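Local coordinates for serine protease pet (Escherichia coli, PDB 4OM9), which acts as a secreted autotransporter enterotoxin of enteroaggregative E. coli, a serine protease that probably cleaves the host cytoskeletal protein alpha-fodrin, at residues E192-S197 with G235-T240; N740-N745 with A759-G764; F763-K768 with G785-Y790. All coordinates share one frame; numbering follows the deposited sequence.

Contact 1: residues E192-S197 with G235-T240; sequences EYENDS and GKTQKT
In the antiparallel sheet of the N-terminal protease domain, the end of strand 188-195 pairs with the start of strand 239-244, and Tyr193 faces Thr240 as a hydrogen-bonded pair. Tyr193 N gives its hydrogen to Thr240 O at 2.8 Å, and Thr240 N returns the bond to Tyr193 O at 2.8 Å, closing a two-bond ring. On the buried side of this pair the two side chains run alongside each other: Thr240 CB sits over the centre of one face of the Tyr193 ring, 3.7 Å from its centroid, a CH-pi contact. Beyond it, Tyr193 OH bonds to Arg149 and Thr240 OG1 to Thr203, so both hydroxyls are held from outside the pair. The other face of the sheet carries charge. Glu194 extends with CG anti to its N (chi1 178°) and forms a salt bridge through OE2 to Lys239 NZ at 3.1 Å, met on the anti side and 29° out of the carboxylate plane. Bends at chi2 and chi4 of Lys239 curl NZ back to Thr237 O as well, at 3.0 Å, so the ammonium ties the carboxylate to the turn; the other oxygen, Glu194 OE1, is engaged by His177. Glu192 lies across the aliphatic part of Lys239, with OE1 3.4 Å from Lys239 CD, and bonds to Thr179. Past Glu194 the backbones part round a type I turn, Gly235 to Gln238, and a water fills in: it accepts from Asn195 N and donates to Lys236 O and Gln238 O, the latter at 2.8 Å. The antiparallel pairing belongs to the beta-barrel sheet expected of a clan PA, chymotrypsin-like protease.

Contact 2: residues N740-N745 with A759-G764; sequences NFTAKN and AKLSFG
Ser762 turns OG between its backbone N and carbonyl carbon (chi1 77°), which carries the hydroxyl across to strand 740-744, where Ala743 N donates to Ser762 OG at 2.6 Å. A side-chain oxygen thus takes the place of a backbone acceptor. Two residues on, a single backbone bond follows, Gly764 N to Ala743 O at 2.8 Å; the same carbonyl is approached by Phe763 CA at 3.2 Å. Leu761, with CG anti to the carbonyl carbon (chi1 -75°), reaches CD1 between two polar side chains and lies 3.3 Å from both Asn740 OD1 and Thr742 OG1. Asn740 also runs alongside Lys760, its OD1 3.6 Å from Lys760 CD. On the interior side Ala743 CB meets the edge of the Phe763 ring, close to the ring plane, and lies 3.8 Å from Phe763 CD1. Phe763 CE1 in turn meets the edge of the Phe741 ring, at 4.3 Å from Phe741 CE1. Phe741 also packs on Leu709 and Ile753, and Phe763 on Leu801 and Leu807, which makes them part of an apolar interior. The segments run the same way, 6° apart, and strand 740-744 pairs in parallel with strand 708-712 on its other edge: successive segments of the one chain stacked in parallel, as in the coils of a right-handed beta-helix, the fold of autotransporter passenger domains.

Contact 3: residues F763-K768 with G785-Y790; sequences FGSADK and GFDTSY
The backbones of Phe763-Ser765 and Asp787-Tyr790 run nearly antiparallel, 171° apart, and come closest at Gly764 and Thr788, whose CA atoms lie 5.1 Å from each other. Both peptide bonds flanking Phe786 are modelled as cis, which is unusual and should be read with caution. Thr788 rests on the glycine backbone, with OG1 3.4 Å from Gly764 CA, while the same hydroxyl donates to Asp787 O at 2.6 Å from above the carbonyl plane. Its methyl, CG2, reaches Phe763 CB. Farther along, the aromatic rings of Phe763 and Tyr790 lie near parallel, planes at 17° and centroids 4.9 Å apart, but are slid so far that they barely overlap. Phe763 CZ therefore comes over the face of the tyrosine near its rim, 3.5 Å from Tyr790 CG, and Tyr790 CB sits over the phenylalanine face in a CH-pi contact. At the other end Ser765 OG donates to the syn lone pair of Asp787 OD1 at 2.7 Å. Strand 788-791 lies parallel to strand 747-755, where Tyr790 packs on Val749 and Ile753 and its OH bonds to Gly751 O, while Ser765 touches Lys744 of strand 740-744.

Contacts 2 and 3 adjoin, their centres 9 Å apart, and share Phe763 and Gly764: the chain 759-768 first runs along strand 740-744 and then passes the start of strand 788-791. Asn745 lies between them, its backbone N 3.1 Å from Asp787 OD1, a weak contact at most. The ends of Lys744 and Lys768 are modelled close together at the same seam, a placement that is doubtful for two like charges. Contact 1 stands apart, its centre 65 Å from that of contact 2 and 70 Å from that of contact 3, across the centre of the chain. Contact 1 belongs to the antiparallel sheet of the protease domain, contacts 2 and 3 to the long beta-helix that follows it.

Contact 1: residues E192-S197 with G235-T240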
# COMPACT_ATOMS: atom_id res chain seq x y z
N GLU A 192 34.55 24.80 -2.63
CA GLU A 192 35.31 23.63 -3.02
C GLU A 192 34.83 22.44 -2.21
O GLU A 192 34.62 22.55 -1.00
CB GLU A 192 36.81 23.86 -2.81
CG GLU A 192 37.71 22.65 -3.11
CD GLU A 192 39.14 22.86 -2.59
OE1 GLU A 192 39.42 22.43 -1.45
OE2 GLU A 192 39.98 23.45 -3.30
N TYR A 193 34.62 21.31 -2.88
CA TYR A 193 34.22 20.13 -2.13
C TYR A 193 35.00 18.90 -2.54
O TYR A 193 35.66 18.86 -3.59
CB TYR A 193 32.70 19.90 -2.22
CG TYR A 193 32.09 19.19 -3.44
CD1 TYR A 193 32.48 17.91 -3.83
CD2 TYR A 193 31.02 19.77 -4.14
CE1 TYR A 193 31.89 17.25 -4.89
CE2 TYR A 193 30.40 19.12 -5.22
CZ TYR A 193 30.85 17.86 -5.58
OH TYR A 193 30.29 17.18 -6.64
N GLU A 194 34.91 17.90 -1.67
CA GLU A 194 35.50 16.59 -1.88
C GLU A 194 34.41 15.55 -1.63
O GLU A 194 33.60 15.70 -0.70
CB GLU A 194 36.70 16.40 -0.95
CG GLU A 194 37.38 15.05 -1.02
CD GLU A 194 38.52 14.94 -0.00
OE1 GLU A 194 38.26 14.52 1.14
OE2 GLU A 194 39.67 15.30 -0.35
N ASN A 195 34.37 14.51 -2.45
CA ASN A 195 33.38 13.46 -2.26
C ASN A 195 33.65 12.57 -1.06
O ASN A 195 34.78 12.49 -0.57
CB ASN A 195 33.29 12.59 -3.50
CG ASN A 195 32.56 13.27 -4.61
OD1 ASN A 195 31.33 13.11 -4.75
ND2 ASN A 195 33.28 14.05 -5.39
N ASP A 196 32.60 11.93 -0.57
CA ASP A 196 32.74 10.84 0.39
C ASP A 196 33.65 9.77 -0.21
O ASP A 196 33.55 9.46 -1.40
CB ASP A 196 31.36 10.26 0.73
CG ASP A 196 31.42 9.18 1.80
OD1 ASP A 196 31.44 9.55 2.99
OD2 ASP A 196 31.43 7.97 1.45
N SER A 197 34.53 9.20 0.60
CA SER A 197 35.49 8.21 0.10
C SER A 197 34.89 6.82 -0.11
O SER A 197 35.51 5.97 -0.72
CB SER A 197 36.70 8.11 1.05
OG SER A 197 36.33 7.57 2.31
N GLY A 235 41.39 11.19 -8.55
CA GLY A 235 40.68 10.08 -7.92
C GLY A 235 39.88 10.48 -6.70
O GLY A 235 39.13 11.45 -6.73
N LYS A 236 40.03 9.73 -5.62
CA LYS A 236 39.31 9.95 -4.37
C LYS A 236 39.31 11.40 -3.87
O LYS A 236 38.31 11.88 -3.34
CB LYS A 236 39.91 9.05 -3.27
CG LYS A 236 38.95 8.06 -2.65
CD LYS A 236 38.10 7.36 -3.70
CE LYS A 236 37.40 6.11 -3.11
NZ LYS A 236 36.17 5.68 -3.87
N THR A 237 40.44 12.08 -4.01
CA THR A 237 40.59 13.40 -3.41
C THR A 237 40.25 14.54 -4.38
O THR A 237 40.37 15.70 -4.02
CB THR A 237 42.00 13.62 -2.89
OG1 THR A 237 42.90 13.52 -4.00
CG2 THR A 237 42.37 12.57 -1.82
N GLN A 238 39.85 14.17 -5.60
CA GLN A 238 39.38 15.13 -6.60
C GLN A 238 38.55 16.21 -5.93
O GLN A 238 37.71 15.93 -5.09
CB GLN A 238 38.54 14.43 -7.67
CG GLN A 238 38.01 15.35 -8.77
CD GLN A 238 36.73 14.81 -9.42
OE1 GLN A 238 35.69 14.73 -8.77
NE2 GLN A 238 36.81 14.44 -10.70
N LYS A 239 38.85 17.45 -6.26
CA LYS A 239 38.10 18.56 -5.72
C LYS A 239 37.11 19.06 -6.77
O LYS A 239 37.40 19.04 -7.98
CB LYS A 239 39.05 19.68 -5.29
CG LYS A 239 40.08 19.30 -4.22
CD LYS A 239 39.44 19.32 -2.83
CE LYS A 239 40.41 19.02 -1.69
NZ LYS A 239 41.00 17.66 -1.78
N THR A 240 35.95 19.52 -6.32
CA THR A 240 35.01 20.17 -7.24
C THR A 240 34.72 21.61 -6.82
O THR A 240 34.55 21.90 -5.64
CB THR A 240 33.70 19.38 -7.34
OG1 THR A 240 33.98 18.05 -7.79
CG2 THR A 240 32.76 20.05 -8.33
O HOH W 1 36.29 13.61 -4.47

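Contact 2: residues N740-N745 with A759-G764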
# COMPACT_ATOMS: atom_id res chain seq x y z
N ASN A 740 -3.95 -25.88 13.43
CA ASN A 740 -4.64 -25.43 14.64
C ASN A 740 -6.09 -25.03 14.40
O ASN A 740 -6.41 -24.21 13.51
CB ASN A 740 -3.90 -24.27 15.29
CG ASN A 740 -2.60 -24.69 15.94
OD1 ASN A 740 -2.56 -25.66 16.70
ND2 ASN A 740 -1.53 -23.96 15.64
N PHE A 741 -6.96 -25.61 15.20
CA PHE A 741 -8.37 -25.28 15.18
C PHE A 741 -8.80 -24.96 16.61
O PHE A 741 -8.98 -25.85 17.43
CB PHE A 741 -9.18 -26.44 14.59
CG PHE A 741 -10.66 -26.19 14.55
CD1 PHE A 741 -11.46 -26.51 15.64
CD2 PHE A 741 -11.26 -25.65 13.42
CE1 PHE A 741 -12.82 -26.29 15.61
CE2 PHE A 741 -12.62 -25.43 13.38
CZ PHE A 741 -13.40 -25.75 14.47
N THR A 742 -8.94 -23.67 16.88
CA THR A 742 -9.21 -23.17 18.21
C THR A 742 -10.58 -22.51 18.34
O THR A 742 -10.94 -21.63 17.57
CB THR A 742 -8.11 -22.15 18.65
OG1 THR A 742 -6.83 -22.79 18.62
CG2 THR A 742 -8.37 -21.61 20.05
N ALA A 743 -11.35 -22.94 19.34
CA ALA A 743 -12.60 -22.30 19.68
C ALA A 743 -12.55 -21.90 21.15
O ALA A 743 -12.13 -22.69 21.99
CB ALA A 743 -13.78 -23.21 19.41
N LYS A 744 -12.98 -20.68 21.45
CA LYS A 744 -12.85 -20.12 22.79
C LYS A 744 -13.65 -18.84 22.97
O LYS A 744 -14.17 -18.28 22.00
CB LYS A 744 -11.38 -19.84 23.10
CG LYS A 744 -10.80 -18.69 22.31
CD LYS A 744 -9.30 -18.57 22.51
CE LYS A 744 -8.71 -17.45 21.65
NZ LYS A 744 -7.26 -17.21 21.92
N ASN A 745 -13.76 -18.39 24.21
CA ASN A 745 -14.38 -17.11 24.54
C ASN A 745 -15.80 -16.94 24.02
O ASN A 745 -16.03 -16.15 23.12
CB ASN A 745 -13.51 -15.96 24.02
CG ASN A 745 -12.46 -15.52 25.02
OD1 ASN A 745 -11.38 -16.11 25.09
ND2 ASN A 745 -12.77 -14.49 25.79
N ALA A 759 -3.26 -32.98 14.22
CA ALA A 759 -3.77 -31.64 14.48
C ALA A 759 -3.92 -31.39 15.97
O ALA A 759 -3.70 -32.29 16.78
CB ALA A 759 -5.10 -31.42 13.77
N LYS A 760 -4.28 -30.17 16.35
CA LYS A 760 -4.31 -29.81 17.76
C LYS A 760 -5.56 -29.04 18.16
O LYS A 760 -6.38 -28.70 17.31
CB LYS A 760 -3.07 -28.97 18.12
CG LYS A 760 -1.74 -29.64 17.81
CD LYS A 760 -0.64 -28.60 17.66
CE LYS A 760 -0.31 -27.90 18.98
NZ LYS A 760 0.41 -28.82 19.91
N LEU A 761 -5.71 -28.82 19.46
CA LEU A 761 -6.57 -27.76 20.00
C LEU A 761 -8.08 -28.04 19.81
O LEU A 761 -8.44 -28.84 18.94
CB LEU A 761 -6.12 -26.43 19.37
CG LEU A 761 -4.81 -25.94 20.01
CD1 LEU A 761 -4.28 -24.69 19.34
CD2 LEU A 761 -4.99 -25.73 21.51
N SER A 762 -8.97 -27.43 20.61
CA SER A 762 -8.69 -26.38 21.61
C SER A 762 -9.73 -26.21 22.70
O SER A 762 -9.39 -26.04 23.86
CB SER A 762 -8.62 -25.03 20.94
OG SER A 762 -9.96 -24.61 20.69
N PHE A 763 -11.00 -26.20 22.26
CA PHE A 763 -12.18 -25.69 22.98
C PHE A 763 -11.96 -25.07 24.36
O PHE A 763 -11.52 -25.73 25.29
CB PHE A 763 -13.23 -26.79 23.13
CG PHE A 763 -13.55 -27.51 21.86
CD1 PHE A 763 -13.79 -26.82 20.69
CD2 PHE A 763 -13.62 -28.89 21.84
CE1 PHE A 763 -14.09 -27.49 19.52
CE2 PHE A 763 -13.92 -29.57 20.68
CZ PHE A 763 -14.15 -28.87 19.51
N GLY A 764 -12.31 -23.80 24.50
CA GLY A 764 -12.31 -23.16 25.81
C GLY A 764 -11.09 -22.31 26.10
O GLY A 764 -9.95 -22.69 25.83

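Contact 3: residues F763-K768 with G785-Y790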
# COMPACT_ATOMS: atom_id res chain seq x y z
N PHE A 763 -11.00 -26.20 22.26
CA PHE A 763 -12.18 -25.69 22.98
C PHE A 763 -11.96 -25.07 24.36
O PHE A 763 -11.52 -25.73 25.29
CB PHE A 763 -13.23 -26.79 23.13
CG PHE A 763 -13.55 -27.51 21.86
CD1 PHE A 763 -13.79 -26.82 20.69
CD2 PHE A 763 -13.62 -28.89 21.84
CE1 PHE A 763 -14.09 -27.49 19.52
CE2 PHE A 763 -13.92 -29.57 20.68
CZ PHE A 763 -14.15 -28.87 19.51
N GLY A 764 -12.31 -23.80 24.50
CA GLY A 764 -12.31 -23.16 25.81
C GLY A 764 -11.09 -22.31 26.10
O GLY A 764 -9.95 -22.69 25.83
N SER A 765 -11.36 -21.13 26.66
CA SER A 765 -10.32 -20.19 27.04
C SER A 765 -9.33 -20.82 28.01
O SER A 765 -9.68 -21.09 29.16
CB SER A 765 -10.93 -18.94 27.66
OG SER A 765 -12.02 -18.47 26.89
N ALA A 766 -8.11 -21.05 27.55
CA ALA A 766 -7.07 -21.66 28.37
C ALA A 766 -6.73 -20.79 29.58
O ALA A 766 -5.77 -20.01 29.54
CB ALA A 766 -5.82 -21.92 27.54
N ASP A 767 -7.52 -20.93 30.64
CA ASP A 767 -7.36 -20.19 31.89
C ASP A 767 -7.51 -18.68 31.73
O ASP A 767 -7.24 -17.92 32.66
CB ASP A 767 -5.99 -20.50 32.53
CG ASP A 767 -5.95 -21.88 33.17
OD1 ASP A 767 -6.65 -22.79 32.68
OD2 ASP A 767 -5.21 -22.05 34.16
N LYS A 768 -7.95 -18.24 30.55
CA LYS A 768 -8.17 -16.81 30.31
C LYS A 768 -9.50 -16.35 30.89
O LYS A 768 -9.87 -15.18 30.76
CB LYS A 768 -8.13 -16.50 28.81
CG LYS A 768 -6.73 -16.49 28.21
CD LYS A 768 -6.74 -15.85 26.83
CE LYS A 768 -7.70 -16.58 25.89
NZ LYS A 768 -7.82 -15.88 24.57
N GLY A 785 -21.56 -23.11 30.38
CA GLY A 785 -20.35 -22.37 30.66
C GLY A 785 -20.03 -21.75 29.31
O GLY A 785 -20.81 -20.94 28.82
N PHE A 786 -18.90 -22.10 28.72
CA PHE A 786 -17.76 -22.69 29.41
C PHE A 786 -16.38 -22.06 29.13
O PHE A 786 -15.39 -22.71 29.41
CB PHE A 786 -17.65 -24.17 29.07
CG PHE A 786 -18.80 -25.01 29.56
CD1 PHE A 786 -18.89 -25.37 30.89
CD2 PHE A 786 -19.76 -25.45 28.68
CE1 PHE A 786 -19.94 -26.15 31.33
CE2 PHE A 786 -20.82 -26.22 29.11
CZ PHE A 786 -20.91 -26.57 30.44
N ASP A 787 -16.22 -20.88 28.53
CA ASP A 787 -17.18 -20.19 27.68
C ASP A 787 -17.13 -20.77 26.27
O ASP A 787 -16.81 -20.07 25.33
CB ASP A 787 -16.88 -18.69 27.67
CG ASP A 787 -15.39 -18.39 27.61
OD1 ASP A 787 -14.63 -19.22 27.05
OD2 ASP A 787 -14.98 -17.34 28.13
N THR A 788 -17.42 -22.06 26.12
CA THR A 788 -17.33 -22.66 24.80
C THR A 788 -18.13 -23.94 24.68
O THR A 788 -17.94 -24.88 25.46
CB THR A 788 -15.86 -22.96 24.40
OG1 THR A 788 -15.11 -21.74 24.39
CG2 THR A 788 -15.80 -23.61 23.02
N SER A 789 -19.03 -23.99 23.71
CA SER A 789 -19.72 -25.23 23.41
C SER A 789 -19.44 -25.63 21.97
O SER A 789 -19.26 -24.77 21.11
CB SER A 789 -21.22 -25.11 23.66
OG SER A 789 -21.86 -24.44 22.59
N TYR A 790 -19.37 -26.93 21.75
CA TYR A 790 -19.20 -27.51 20.44
C TYR A 790 -20.17 -28.66 20.26
O TYR A 790 -20.61 -29.25 21.26
CB TYR A 790 -17.76 -28.00 20.23
CG TYR A 790 -17.63 -28.95 19.07
CD1 TYR A 790 -17.56 -28.47 17.77
CD2 TYR A 790 -17.65 -30.32 19.27
CE1 TYR A 790 -17.49 -29.34 16.70
CE2 TYR A 790 -17.58 -31.19 18.21
CZ TYR A 790 -17.50 -30.70 16.94
OH TYR A 790 -17.42 -31.58 15.89